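Local coordinates for periplasmic binding protein (PDB 4MDY) that probably binds an iron-containing solute outside the cell membrane and delivers it to an ABC transporter for uptake, at residues A[22-27]-A[110-115]; A[157-162]-A[201-206]; A[230-235]-A[241-246]. One frame throughout, in Å; residues are numbered along the deposited sequence.

Contact 1. Residues A[22-27]-A[110-115]; sequences GDTTIP and DTYAKL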
loop_
_atom_site.group_PDB
_atom_site.type_symbol
_atom_site.label_atom_id
_atom_site.label_comp_id
_atom_site.label_asym_id
_atom_site.label_seq_id
_atom_site.Cartn_x
_atom_site.Cartn_y
_atom_site.Cartn_z
ATOM N N GLY A 22 -19.562 2.955 -13.098
ATOM C CA GLY A 22 -20.950 3.202 -12.759
ATOM C C GLY A 22 -21.239 2.870 -11.311
ATOM O O GLY A 22 -20.425 3.145 -10.430
ATOM N N ASP A 23 -22.403 2.273 -11.078
ATOM C CA ASP A 23 -22.900 1.994 -9.743
ATOM C C ASP A 23 -22.929 0.492 -9.496
ATOM O O ASP A 23 -23.184 -0.283 -10.414
ATOM C CB ASP A 23 -24.318 2.544 -9.583
ATOM C CG ASP A 23 -24.366 4.065 -9.538
ATOM O OD1 ASP A 23 -23.308 4.726 -9.632
ATOM O OD2 ASP A 23 -25.485 4.601 -9.401
ATOM N N THR A 24 -22.663 0.096 -8.256
ATOM C CA THR A 24 -22.833 -1.286 -7.823
ATOM C C THR A 24 -23.761 -1.299 -6.611
ATOM O O THR A 24 -23.538 -0.563 -5.651
ATOM C CB THR A 24 -21.484 -1.948 -7.467
ATOM O OG1 THR A 24 -20.729 -2.159 -8.666
ATOM C CG2 THR A 24 -21.708 -3.295 -6.789
ATOM N N THR A 25 -24.809 -2.120 -6.671
ATOM C CA THR A 25 -25.717 -2.287 -5.548
ATOM C C THR A 25 -25.426 -3.610 -4.850
ATOM O O THR A 25 -25.359 -4.666 -5.486
ATOM C CB THR A 25 -27.191 -2.201 -5.982
ATOM O OG1 THR A 25 -27.430 -0.912 -6.556
ATOM C CG2 THR A 25 -28.130 -2.392 -4.799
ATOM N N ILE A 26 -25.238 -3.519 -3.539
ATOM C CA ILE A 26 -24.991 -4.663 -2.684
ATOM C C ILE A 26 -26.242 -4.854 -1.818
ATOM O O ILE A 26 -26.553 -4.005 -0.982
ATOM C CB ILE A 26 -23.727 -4.464 -1.813
ATOM C CG1 ILE A 26 -22.507 -4.092 -2.680
ATOM C CG2 ILE A 26 -23.426 -5.726 -1.017
ATOM C CD1 ILE A 26 -22.241 -2.600 -2.796
ATOM N N PRO A 27 -26.981 -5.960 -2.032
ATOM C CA PRO A 27 -28.270 -6.146 -1.341
ATOM C C PRO A 27 -28.201 -6.209 0.190
ATOM O O PRO A 27 -29.133 -5.764 0.868
ATOM C CB PRO A 27 -28.787 -7.473 -1.909
ATOM C CG PRO A 27 -28.123 -7.608 -3.229
ATOM C CD PRO A 27 -26.766 -6.977 -3.078
ATOM N N ASP A 110 -14.429 -3.908 -19.633
ATOM C CA ASP A 110 -14.770 -5.252 -20.100
ATOM C C ASP A 110 -14.741 -6.241 -18.937
ATOM O O ASP A 110 -15.708 -6.956 -18.700
ATOM C CB ASP A 110 -13.791 -5.692 -21.195
ATOM C CG ASP A 110 -14.069 -7.099 -21.702
ATOM O OD1 ASP A 110 -15.245 -7.409 -21.995
ATOM O OD2 ASP A 110 -13.104 -7.892 -21.811
ATOM N N THR A 111 -13.633 -6.247 -18.204
ATOM C CA THR A 111 -13.441 -7.166 -17.087
ATOM C C THR A 111 -14.403 -6.884 -15.935
ATOM O O THR A 111 -14.870 -7.806 -15.279
ATOM C CB THR A 111 -11.982 -7.128 -16.608
ATOM O OG1 THR A 111 -11.125 -7.395 -17.725
ATOM C CG2 THR A 111 -11.731 -8.175 -15.549
ATOM N N TYR A 112 -14.706 -5.613 -15.699
ATOM C CA TYR A 112 -15.765 -5.248 -14.768
ATOM C C TYR A 112 -17.099 -5.887 -15.159
ATOM O O TYR A 112 -17.788 -6.443 -14.312
ATOM C CB TYR A 112 -15.935 -3.730 -14.692
ATOM C CG TYR A 112 -17.156 -3.321 -13.897
ATOM C CD1 TYR A 112 -17.151 -3.377 -12.505
ATOM C CD2 TYR A 112 -18.327 -2.912 -14.532
ATOM C CE1 TYR A 112 -18.261 -3.012 -11.772
ATOM C CE2 TYR A 112 -19.446 -2.548 -13.803
ATOM C CZ TYR A 112 -19.405 -2.604 -12.419
ATOM O OH TYR A 112 -20.496 -2.240 -11.668
ATOM N N ALA A 113 -17.460 -5.804 -16.438
ATOM C CA ALA A 113 -18.707 -6.416 -16.920
ATOM C C ALA A 113 -18.718 -7.930 -16.672
ATOM O O ALA A 113 -19.717 -8.493 -16.213
ATOM C CB ALA A 113 -18.922 -6.103 -18.398
ATOM N N LYS A 114 -17.588 -8.577 -16.939
ATOM C CA LYS A 114 -17.440 -10.017 -16.706
ATOM C C LYS A 114 -17.573 -10.420 -15.232
ATOM O O LYS A 114 -18.217 -11.427 -14.909
ATOM C CB LYS A 114 -16.093 -10.491 -17.244
ATOM C CG LYS A 114 -15.981 -10.425 -18.755
ATOM C CD LYS A 114 -14.573 -10.761 -19.206
ATOM C CE LYS A 114 -14.493 -10.853 -20.717
ATOM N NZ LYS A 114 -13.087 -10.771 -21.199
ATOM N N LEU A 115 -16.956 -9.642 -14.344
ATOM C CA LEU A 115 -17.049 -9.906 -12.908
ATOM C C LEU A 115 -18.453 -9.606 -12.377
ATOM O O LEU A 115 -18.945 -10.309 -11.491
ATOM C CB LEU A 115 -16.000 -9.091 -12.135
ATOM C CG LEU A 115 -14.527 -9.434 -12.389
ATOM C CD1 LEU A 115 -13.636 -8.453 -11.630
ATOM C CD2 LEU A 115 -14.188 -10.866 -11.999
HETATM O O HOH W 1 -22.343 -0.725 -13.046
#

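Contact 2. Residues A[157-162]-A[201-206]; sequences SVDDRF and LTQMGL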
loop_
_atom_site.group_PDB
_atom_site.type_symbol
_atom_site.label_atom_id
_atom_site.label_comp_id
_atom_site.label_asym_id
_atom_site.label_seq_id
_atom_site.Cartn_x
_atom_site.Cartn_y
_atom_site.Cartn_z
ATOM N N SER A 157 -7.796 7.181 12.618
ATOM C CA SER A 157 -6.788 6.603 13.510
ATOM C C SER A 157 -5.383 6.645 12.897
ATOM O O SER A 157 -4.415 6.972 13.578
ATOM C CB SER A 157 -7.168 5.161 13.853
ATOM O OG SER A 157 -6.269 4.617 14.794
ATOM N N VAL A 158 -5.285 6.306 11.614
ATOM C CA VAL A 158 -4.018 6.366 10.883
ATOM C C VAL A 158 -3.490 7.794 10.800
ATOM O O VAL A 158 -2.325 8.037 11.100
ATOM C CB VAL A 158 -4.156 5.775 9.465
ATOM C CG1 VAL A 158 -2.945 6.117 8.599
ATOM C CG2 VAL A 158 -4.355 4.268 9.544
ATOM N N ASP A 159 -4.350 8.730 10.394
ATOM C CA ASP A 159 -3.968 10.142 10.327
ATOM C C ASP A 159 -3.436 10.620 11.679
ATOM O O ASP A 159 -2.388 11.279 11.750
ATOM C CB ASP A 159 -5.159 11.012 9.899
ATOM C CG ASP A 159 -5.498 10.870 8.419
ATOM O OD1 ASP A 159 -4.653 10.368 7.643
ATOM O OD2 ASP A 159 -6.618 11.269 8.023
ATOM N N ASP A 160 -4.153 10.270 12.744
ATOM C CA ASP A 160 -3.764 10.641 14.107
ATOM C C ASP A 160 -2.423 10.046 14.529
ATOM O O ASP A 160 -1.646 10.711 15.205
ATOM C CB ASP A 160 -4.844 10.230 15.115
ATOM C CG ASP A 160 -6.119 11.059 14.991
ATOM O OD1 ASP A 160 -6.114 12.110 14.309
ATOM O OD2 ASP A 160 -7.138 10.652 15.584
ATOM N N ARG A 161 -2.154 8.801 14.151
ATOM C CA ARG A 161 -0.836 8.199 14.415
ATOM C C ARG A 161 0.301 9.033 13.826
ATOM O O ARG A 161 1.280 9.316 14.513
ATOM C CB ARG A 161 -0.748 6.767 13.873
ATOM C CG ARG A 161 -1.558 5.726 14.638
ATOM C CD ARG A 161 -1.139 5.574 16.097
ATOM N NE ARG A 161 0.282 5.243 16.259
ATOM C CZ ARG A 161 0.810 4.027 16.109
ATOM N NH1 ARG A 161 0.056 2.977 15.782
ATOM N NH2 ARG A 161 2.116 3.858 16.286
ATOM N N PHE A 162 0.176 9.437 12.563
ATOM C CA PHE A 162 1.220 10.244 11.920
ATOM C C PHE A 162 1.321 11.660 12.508
ATOM O O PHE A 162 2.423 12.188 12.661
ATOM C CB PHE A 162 1.024 10.274 10.401
ATOM C CG PHE A 162 1.171 8.923 9.755
ATOM C CD1 PHE A 162 2.309 8.147 9.984
ATOM C CD2 PHE A 162 0.179 8.415 8.935
ATOM C CE1 PHE A 162 2.451 6.894 9.402
ATOM C CE2 PHE A 162 0.320 7.167 8.349
ATOM C CZ PHE A 162 1.453 6.404 8.584
ATOM N N LEU A 201 4.651 10.794 5.013
ATOM C CA LEU A 201 5.914 11.443 5.354
ATOM C C LEU A 201 5.695 12.917 5.666
ATOM O O LEU A 201 6.239 13.436 6.650
ATOM C CB LEU A 201 6.930 11.293 4.223
ATOM C CG LEU A 201 7.385 9.863 3.921
ATOM C CD1 LEU A 201 8.162 9.832 2.617
ATOM C CD2 LEU A 201 8.220 9.299 5.058
ATOM N N THR A 202 4.898 13.574 4.829
ATOM C CA THR A 202 4.536 14.975 5.014
ATOM C C THR A 202 3.805 15.177 6.349
ATOM O O THR A 202 4.075 16.143 7.071
ATOM C CB THR A 202 3.683 15.478 3.824
ATOM O OG1 THR A 202 4.464 15.414 2.623
ATOM C CG2 THR A 202 3.214 16.919 4.029
ATOM N N GLN A 203 2.900 14.256 6.675
ATOM C CA GLN A 203 2.136 14.297 7.936
ATOM C C GLN A 203 3.017 14.142 9.179
ATOM O O GLN A 203 2.671 14.631 10.254
ATOM C CB GLN A 203 1.083 13.190 7.968
ATOM C CG GLN A 203 -0.126 13.391 7.074
ATOM C CD GLN A 203 -1.053 12.176 7.111
ATOM O OE1 GLN A 203 -0.754 11.134 6.530
ATOM N NE2 GLN A 203 -2.173 12.303 7.808
HETATM N N MSE A 204 4.141 13.445 9.029
HETATM C CA MSE A 204 5.120 13.310 10.111
HETATM C C MSE A 204 5.998 14.533 10.257
HETATM O O MSE A 204 6.809 14.599 11.183
HETATM C CB MSE A 204 6.023 12.109 9.841
HETATM C CG MSE A 204 5.336 10.772 10.078
HETATM SE SE MSE A 204 6.673 9.387 9.662
HETATM C CE MSE A 204 5.658 7.712 9.799
ATOM N N GLY A 205 5.868 15.500 9.344
ATOM C CA GLY A 205 6.598 16.765 9.432
ATOM C C GLY A 205 7.745 16.909 8.451
ATOM O O GLY A 205 8.352 17.973 8.364
ATOM N N LEU A 206 8.031 15.849 7.701
ATOM C CA LEU A 206 9.128 15.854 6.738
ATOM C C LEU A 206 8.778 16.630 5.476
ATOM O O LEU A 206 7.601 16.845 5.158
ATOM C CB LEU A 206 9.499 14.424 6.341
ATOM C CG LEU A 206 9.998 13.530 7.467
ATOM C CD1 LEU A 206 9.971 12.068 7.049
ATOM C CD2 LEU A 206 11.398 13.940 7.891
#

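Contact 3. Residues A[230-235]-A[241-246]; sequences LIWTTE and DALLAD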
loop_
_atom_site.group_PDB
_atom_site.type_symbol
_atom_site.label_atom_id
_atom_site.label_comp_id
_atom_site.label_asym_id
_atom_site.label_seq_id
_atom_site.Cartn_x
_atom_site.Cartn_y
_atom_site.Cartn_z
ATOM N N LEU A 230 17.498 9.292 3.200
ATOM C CA LEU A 230 17.015 8.426 2.126
ATOM C C LEU A 230 16.435 7.175 2.753
ATOM O O LEU A 230 17.083 6.523 3.571
ATOM C CB LEU A 230 18.146 8.025 1.171
ATOM C CG LEU A 230 18.985 9.145 0.569
ATOM C CD1 LEU A 230 20.039 8.542 -0.345
ATOM C CD2 LEU A 230 18.125 10.144 -0.187
ATOM N N ILE A 231 15.211 6.846 2.359
ATOM C CA ILE A 231 14.524 5.663 2.843
ATOM C C ILE A 231 14.482 4.683 1.689
ATOM O O ILE A 231 13.742 4.873 0.738
ATOM C CB ILE A 231 13.097 6.009 3.329
ATOM C CG1 ILE A 231 13.149 7.141 4.363
ATOM C CG2 ILE A 231 12.415 4.782 3.911
ATOM C CD1 ILE A 231 11.813 7.796 4.633
ATOM N N TRP A 232 15.318 3.654 1.760
ATOM C CA TRP A 232 15.354 2.628 0.726
ATOM C C TRP A 232 14.481 1.466 1.181
ATOM O O TRP A 232 14.697 0.910 2.262
ATOM C CB TRP A 232 16.772 2.122 0.519
ATOM C CG TRP A 232 17.792 3.167 0.205
ATOM C CD1 TRP A 232 18.447 3.976 1.097
ATOM C CD2 TRP A 232 18.305 3.497 -1.088
ATOM N NE1 TRP A 232 19.332 4.791 0.434
ATOM C CE2 TRP A 232 19.263 4.522 -0.908
ATOM C CE3 TRP A 232 18.044 3.035 -2.385
ATOM C CZ2 TRP A 232 19.971 5.078 -1.973
ATOM C CZ3 TRP A 232 18.753 3.583 -3.443
ATOM C CH2 TRP A 232 19.708 4.598 -3.230
ATOM N N THR A 233 13.510 1.081 0.359
ATOM C CA THR A 233 12.562 0.045 0.755
ATOM C C THR A 233 13.118 -1.341 0.427
ATOM O O THR A 233 12.539 -2.111 -0.348
ATOM C CB THR A 233 11.170 0.274 0.142
ATOM O OG1 THR A 233 11.262 0.320 -1.287
ATOM C CG2 THR A 233 10.584 1.594 0.676
ATOM N N THR A 234 14.265 -1.632 1.030
ATOM C CA THR A 234 14.895 -2.941 0.942
ATOM C C THR A 234 14.030 -3.997 1.621
ATOM O O THR A 234 13.305 -3.692 2.570
ATOM C CB THR A 234 16.290 -2.931 1.607
ATOM O OG1 THR A 234 16.215 -2.309 2.898
ATOM C CG2 THR A 234 17.284 -2.180 0.749
ATOM N N GLU A 235 14.125 -5.234 1.129
ATOM C CA GLU A 235 13.388 -6.369 1.675
ATOM C C GLU A 235 14.336 -7.449 2.211
ATOM O O GLU A 235 13.884 -8.499 2.660
ATOM C CB GLU A 235 12.478 -6.966 0.602
ATOM C CG GLU A 235 11.460 -5.978 0.046
ATOM C CD GLU A 235 10.585 -6.569 -1.044
ATOM O OE1 GLU A 235 10.363 -7.801 -1.036
ATOM O OE2 GLU A 235 10.117 -5.795 -1.908
ATOM N N ASP A 241 23.021 -4.604 0.911
ATOM C CA ASP A 241 24.440 -4.737 0.613
ATOM C C ASP A 241 24.708 -4.543 -0.884
ATOM O O ASP A 241 25.747 -4.004 -1.260
ATOM C CB ASP A 241 24.972 -6.073 1.143
ATOM C CG ASP A 241 24.843 -6.196 2.669
ATOM O OD1 ASP A 241 24.863 -5.164 3.380
ATOM O OD2 ASP A 241 24.711 -7.328 3.169
ATOM N N ALA A 242 23.759 -4.936 -1.732
ATOM C CA ALA A 242 23.859 -4.659 -3.163
ATOM C C ALA A 242 23.834 -3.155 -3.465
ATOM O O ALA A 242 24.533 -2.684 -4.360
ATOM C CB ALA A 242 22.761 -5.382 -3.926
ATOM N N LEU A 243 23.046 -2.396 -2.712
ATOM C CA LEU A 243 23.020 -0.942 -2.875
ATOM C C LEU A 243 24.315 -0.312 -2.378
ATOM O O LEU A 243 24.911 0.515 -3.059
ATOM C CB LEU A 243 21.834 -0.336 -2.134
ATOM C CG LEU A 243 20.457 -0.694 -2.695
ATOM C CD1 LEU A 243 19.380 -0.311 -1.692
ATOM C CD2 LEU A 243 20.213 -0.015 -4.036
ATOM N N LEU A 244 24.753 -0.708 -1.192
ATOM C CA LEU A 244 26.005 -0.199 -0.635
ATOM C C LEU A 244 27.235 -0.615 -1.458
ATOM O O LEU A 244 28.253 0.074 -1.433
ATOM C CB LEU A 244 26.156 -0.638 0.823
ATOM C CG LEU A 244 25.141 -0.003 1.774
ATOM C CD1 LEU A 244 25.216 -0.657 3.144
ATOM C CD2 LEU A 244 25.353 1.502 1.886
ATOM N N ALA A 245 27.134 -1.721 -2.193
ATOM C CA ALA A 245 28.210 -2.159 -3.088
ATOM C C ALA A 245 28.307 -1.331 -4.379
ATOM O O ALA A 245 29.320 -1.382 -5.072
ATOM C CB ALA A 245 28.050 -3.639 -3.425
ATOM N N ASP A 246 27.257 -0.588 -4.714
ATOM C CA ASP A 246 27.268 0.251 -5.907
ATOM C C ASP A 246 28.193 1.445 -5.656
ATOM O O ASP A 246 28.048 2.126 -4.647
ATOM C CB ASP A 246 25.841 0.710 -6.255
ATOM C CG ASP A 246 25.803 1.624 -7.454
ATOM O OD1 ASP A 246 26.123 2.815 -7.298
ATOM O OD2 ASP A 246 25.454 1.158 -8.555
#

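Contact 1. Residues A[22-27]-A[110-115]
Tyr112 reaches from helix 109-116 to strand 22-26 and meets Thr24 and Asp23 with its phenol end. Its CG lies anti to the backbone N (chi1 171°), which sends the ring away from the helix so that the phenol end arrives first. Tyr112 OH stands 3.0 Å from Thr24 OG1, which lies at the ring edge, near the ring plane. The two side chains run past each other in opposite directions. Thr24 OG1 is hydrogen-bonded to the carbonyl O of Thr121 and to His19 NE2, so this oxygen gathers several polar neighbours where strand and helix meet. Asp23 takes part through its backbone: its carbonyl O is 3.6 Å from Tyr112 OH, and a water closes the distance. The water donates to Asp23 O at 2.8 Å and lies 2.8 Å from Tyr112 OH, so the phenol is linked to the strand through a solvent molecule. The Asp23 side chain leaves the strand away from the helix, and its carboxylate forms a salt bridge with Arg18. The contact is small, 92 Å² in all, and mostly polar. Around it, Thr24 is paired by backbone bonds with Val17 in the hairpin of strands 15-19 and 22-26, the Tyr112 ring meets those of His19 and Phe21, and strand 121-123 presents Thr121 to both Thr24 and Tyr112.

Contact 2. Residues A[157-162]-A[201-206]
Gln203 and selenomethionine Met204, near the C-terminal end of helix 199-203, pack against Asp159 and Phe162 of helix 148-168. Just ahead of them Leu201 turns away, onto Val208 of strand 207-208, while its carbonyl O accepts Leu206 N at 3.2 Å. The carbonyl O of Thr202 takes Gly205 N at 3.0 Å. Gln203 carries the polar part of the contact. With CG beside the backbone N (chi1 -73°) and the chain extended beyond it, the amide reaches Asp159, and NE2 donates to OD1 at 3.1 Å with an N-H...O angle of 159°. The donor comes from above the carboxylate plane, 58° out of it, while the oxygen lies close to the amide plane; Asp159 OD2 has Lys135 as a salt-bridge partner. Gln203 CB rests 3.8 Å from Phe162 CB, and OE1 lies 3.7 Å from the ring at CD2. Met204 follows with an extended chain that brings its methyl CE to 3.3 Å from Phe162 CE1, a tight apolar approach oblique to the ring. Phe162 also meets Tyr279 edge-to-face and touches Ala283 on helix 279-294. Gly205, at positive phi, and Leu206 complete a Schellman motif. Helix 148-168 is consistent with the long interlobe helix of this binding-protein family, and here the end of a short helix, carrying the Schellman turn, packs on it.

Contact 3. Residues A[230-235]-A[241-246]
The carbonyl O of Trp232 receives two weak bonds, one from Thr234 N at 2.9 Å and one from the hydroxyl of Thr263. The first closes an inverse gamma turn centred on Thr233; Trp232 and Thr234, before and after it, both point toward helix 237-244. Thr263 OG1, just past strand 260-262, also bonds the carbonyl O of Thr234. Leu243 CD1 fits between Trp232 and Thr234, 3.7 Å from Trp232 CE3 and 3.7 Å from Thr234 CG2, whereas CD2 lies on the indole only, 3.9 Å from Trp232 CZ3. The leucine therefore lies along the benzene side of the indole, oblique to it, and not at the pyrrole nitrogen, which donates to Asn260 OD1. In Thr234 the hydroxyl sits between the backbone N and the carbonyl carbon (chi1 48°), which places the methyl CG2 against Leu243 CD1. Phe262 stacks with Trp232 and touches both Leu243 and Thr234, so the three side chains share an aromatic neighbour. Leu184 backs Leu243 as well. Glu235 N, bonded to Asp239 OD2, adds a polar tie to helix 237-244. Trp232, Thr234 and Leu243 themselves meet through apolar atoms, with the polar ends of Trp232 and Thr234 satisfied elsewhere; the side-chain packing is thus apolar and non-directional, whereas weak polar bonds accompany the turn.

In the fold
Contact 3 is buried, whereas contacts 1 and 2 are only partly so. Contact 1 lies on the first lobe, its centre about 42 Å from that of contact 3 on the opposite side of the chain's centre, and there close hydroxyls and a bridging water mark the contact. Contact 2, on what is probably the interlobe helix, mixes one amide-carboxylate bond with aromatic packing. Contact 3 is wholly apolar across its segments, as suits a helix lying on a parallel sheet. No two contacts hold the same elements, but contacts 2 and 3 touch: Leu201 CD2 is 3.9 Å from Ile231 CD1, joining helix 199-203 to the sheet of the second lobe.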